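PDB 3NRG: TetR family transcriptional regulator from Chloroflexus aurantiacus, which probably binds cis-regulatory DNA through an N-terminal helix-turn-helix domain and so regulates transcription. Local coordinates for residues 23-28 with 32-37. Numbering follows the deposited sequence.
Sequences LDEFAQ and DSVSIN
Glu25 OE2 accepts the backbone N-H of Ser35 at 2.8 Å from N to OE2, and the N-H...O angle of 176° makes the bond almost straight. The amide comes to the anti side of that oxygen and stands 27° out of the carboxylate plane. Glu25 gets there because CG lies opposite its backbone N and the chain then bends at chi2, bringing the carboxylate alongside the 33-35 backbone. Just before the acid, Glu25 CG packs on Val34 CG1 at 3.8 Å. The apolar part of the contact is mainly Val34 against Phe26: Val34 CG1 sits over one face of the Phe26 ring, 4.1 Å from the centroid and 21° off the normal, a CH-pi contact displaced toward the rim. Val34 CG2 meets Phe26 CD2 at 3.7 Å, so both methyls rest on the same ring. Farther out, Cys60 and Leu64 of helix 57-78 and Ile111 of helix 106-114 also pack against Phe26. Ser35 is the N-cap of helix 36-43, its OG bonded to Arg38 N, while Arg38 NH2 forms a salt bridge with Glu25 OE2. One carboxylate oxygen thus joins helix 12-28 to the start of the predicted helix-turn-helix, and the neighbouring arginine probably favours its ionised form.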
ATOM      1  N   LEU A  23      12.926  -0.264   6.951  1.00 30.74           N
ATOM      2  CA  LEU A  23      11.463  -0.326   6.869  1.00 29.49           C
ATOM      3  C   LEU A  23      10.820   0.225   8.143  1.00 34.11           C
ATOM      4  O   LEU A  23       9.947   1.089   8.054  1.00 33.56           O
ATOM      5  CB  LEU A  23      10.974  -1.765   6.590  1.00 28.89           C
ATOM      6  CG  LEU A  23      11.204  -2.289   5.175  1.00 33.19           C
ATOM      7  CD1 LEU A  23      10.882  -3.759   5.084  1.00 33.69           C
ATOM      8  CD2 LEU A  23      10.392  -1.516   4.168  1.00 34.91           C
ATOM      9  N   ASP A  24      11.300  -0.222   9.327  1.00 31.35           N
ATOM     10  CA  ASP A  24      10.800   0.253  10.620  1.00 31.77           C
ATOM     11  C   ASP A  24      10.960   1.767  10.770  1.00 37.22           C
ATOM     12  O   ASP A  24       9.994   2.445  11.100  1.00 37.37           O
ATOM     13  CB  ASP A  24      11.499  -0.478  11.783  1.00 34.59           C
ATOM     14  CG  ASP A  24      10.947  -1.859  12.084  1.00 44.79           C
ATOM     15  OD1 ASP A  24       9.713  -2.045  11.961  1.00 43.93           O
ATOM     16  OD2 ASP A  24      11.726  -2.719  12.550  1.00 52.42           O
ATOM     17  N   GLU A  25      12.168   2.300  10.471  1.00 34.18           N
ATOM     18  CA  GLU A  25      12.478   3.731  10.583  1.00 34.53           C
ATOM     19  C   GLU A  25      11.599   4.614   9.672  1.00 38.65           C
ATOM     20  O   GLU A  25      11.091   5.641  10.123  1.00 38.35           O
ATOM     21  CB  GLU A  25      13.981   3.980  10.312  1.00 36.35           C
ATOM     22  CG  GLU A  25      14.432   5.422  10.523  1.00 43.68           C
ATOM     23  CD  GLU A  25      14.465   5.923  11.958  1.00 55.54           C
ATOM     24  OE1 GLU A  25      14.418   5.086  12.889  1.00 52.66           O
ATOM     25  OE2 GLU A  25      14.589   7.156  12.148  1.00 35.64           O
ATOM     26  N   PHE A  26      11.435   4.225   8.400  1.00 35.67           N
ATOM     27  CA  PHE A  26      10.639   5.005   7.452  1.00 35.85           C
ATOM     28  C   PHE A  26       9.111   4.855   7.645  1.00 42.25           C
ATOM     29  O   PHE A  26       8.360   5.742   7.236  1.00 42.78           O
ATOM     30  CB  PHE A  26      11.055   4.718   6.000  1.00 36.91           C
ATOM     31  CG  PHE A  26      12.272   5.492   5.550  1.00 39.13           C
ATOM     32  CD1 PHE A  26      13.534   4.908   5.565  1.00 42.32           C
ATOM     33  CD2 PHE A  26      12.160   6.807   5.112  1.00 41.69           C
ATOM     34  CE1 PHE A  26      14.658   5.616   5.129  1.00 43.83           C
ATOM     35  CE2 PHE A  26      13.290   7.524   4.703  1.00 45.29           C
ATOM     36  CZ  PHE A  26      14.529   6.919   4.707  1.00 43.62           C
ATOM     37  N   ALA A  27       8.658   3.760   8.287  1.00 39.08           N
ATOM     38  CA  ALA A  27       7.231   3.554   8.546  1.00 38.67           C
ATOM     39  C   ALA A  27       6.796   4.189   9.877  1.00 43.58           C
ATOM     40  O   ALA A  27       5.674   4.700   9.977  1.00 43.02           O
ATOM     41  CB  ALA A  27       6.904   2.072   8.543  1.00 38.89           C
ATOM     42  N   GLN A  28       7.683   4.155  10.898  1.00 41.01           N
ATOM     43  CA  GLN A  28       7.394   4.696  12.234  1.00 41.77           C
ATOM     44  C   GLN A  28       7.611   6.215  12.327  1.00 47.83           C
ATOM     45  O   GLN A  28       7.147   6.838  13.287  1.00 48.66           O
ATOM     46  CB  GLN A  28       8.231   3.978  13.305  1.00 43.61           C
ATOM     47  CG  GLN A  28       7.848   2.514  13.520  1.00 56.36           C
ATOM     48  CD  GLN A  28       8.852   1.770  14.387  1.00 72.90           C
ATOM     49  OE1 GLN A  28       9.674   2.364  15.102  1.00 66.13           O
ATOM     50  NE2 GLN A  28       8.792   0.449  14.353  1.00 66.03           N
ATOM     51  N   ASP A  32      11.134  13.787   7.252  1.00 52.46           N
ATOM     52  CA  ASP A  32      11.994  14.792   7.892  1.00 53.71           C
ATOM     53  C   ASP A  32      12.456  14.367   9.299  1.00 57.39           C
ATOM     54  O   ASP A  32      13.478  14.860   9.781  1.00 58.34           O
ATOM     55  CB  ASP A  32      11.286  16.156   7.942  1.00 56.55           C
ATOM     56  N   SER A  33      11.708  13.450   9.951  1.00 52.25           N
ATOM     57  CA  SER A  33      12.028  12.963  11.300  1.00 51.69           C
ATOM     58  C   SER A  33      12.893  11.667  11.279  1.00 52.06           C
ATOM     59  O   SER A  33      13.264  11.159  12.345  1.00 52.65           O
ATOM     60  CB  SER A  33      10.745  12.738  12.099  1.00 55.50           C
ATOM     61  OG  SER A  33      11.019  12.383  13.445  1.00 66.97           O
ATOM     62  N   VAL A  34      13.230  11.158  10.067  1.00 44.37           N
ATOM     63  CA  VAL A  34      14.059   9.956   9.903  1.00 42.35           C
ATOM     64  C   VAL A  34      15.507  10.242  10.334  1.00 45.64           C
ATOM     65  O   VAL A  34      16.107  11.224   9.879  1.00 45.65           O
ATOM     66  CB  VAL A  34      13.972   9.389   8.453  1.00 44.99           C
ATOM     67  CG1 VAL A  34      15.045   8.327   8.199  1.00 44.38           C
ATOM     68  CG2 VAL A  34      12.576   8.828   8.166  1.00 43.54           C
ATOM     69  N   SER A  35      16.050   9.399  11.244  1.00 40.73           N
ATOM     70  CA  SER A  35      17.407   9.551  11.775  1.00 40.35           C
ATOM     71  C   SER A  35      18.364   8.506  11.199  1.00 41.82           C
ATOM     72  O   SER A  35      18.163   7.305  11.399  1.00 40.33           O
ATOM     73  CB  SER A  35      17.396   9.480  13.300  1.00 44.14           C
ATOM     74  OG  SER A  35      18.708   9.516  13.837  1.00 55.42           O
ATOM     75  N   ILE A  36      19.414   8.970  10.495  1.00 38.51           N
ATOM     76  CA  ILE A  36      20.449   8.110   9.900  1.00 37.66           C
ATOM     77  C   ILE A  36      21.268   7.395  10.997  1.00 41.20           C
ATOM     78  O   ILE A  36      21.598   6.219  10.848  1.00 40.52           O
ATOM     79  CB  ILE A  36      21.357   8.935   8.926  1.00 41.21           C
ATOM     80  CG1 ILE A  36      20.525   9.608   7.779  1.00 40.56           C
ATOM     81  CG2 ILE A  36      22.523   8.097   8.373  1.00 41.61           C
ATOM     82  CD1 ILE A  36      19.727   8.653   6.865  1.00 43.13           C
ATOM     83  N   ASN A  37      21.558   8.100  12.108  1.00 38.50           N
ATOM     84  CA  ASN A  37      22.301   7.528  13.238  1.00 38.89           C
ATOM     85  C   ASN A  37      21.501   6.445  13.962  1.00 41.70           C
ATOM     86  O   ASN A  37      22.089   5.476  14.447  1.00 41.32           O
ATOM     87  CB  ASN A  37      22.745   8.619  14.211  1.00 40.23           C
ATOM     88  CG  ASN A  37      23.856   9.498  13.680  1.00 60.55           C
ATOM     89  OD1 ASN A  37      24.705   9.074  12.878  1.00 57.35           O
ATOM     90  ND2 ASN A  37      23.922  10.715  14.178  1.00 52.45           N
TER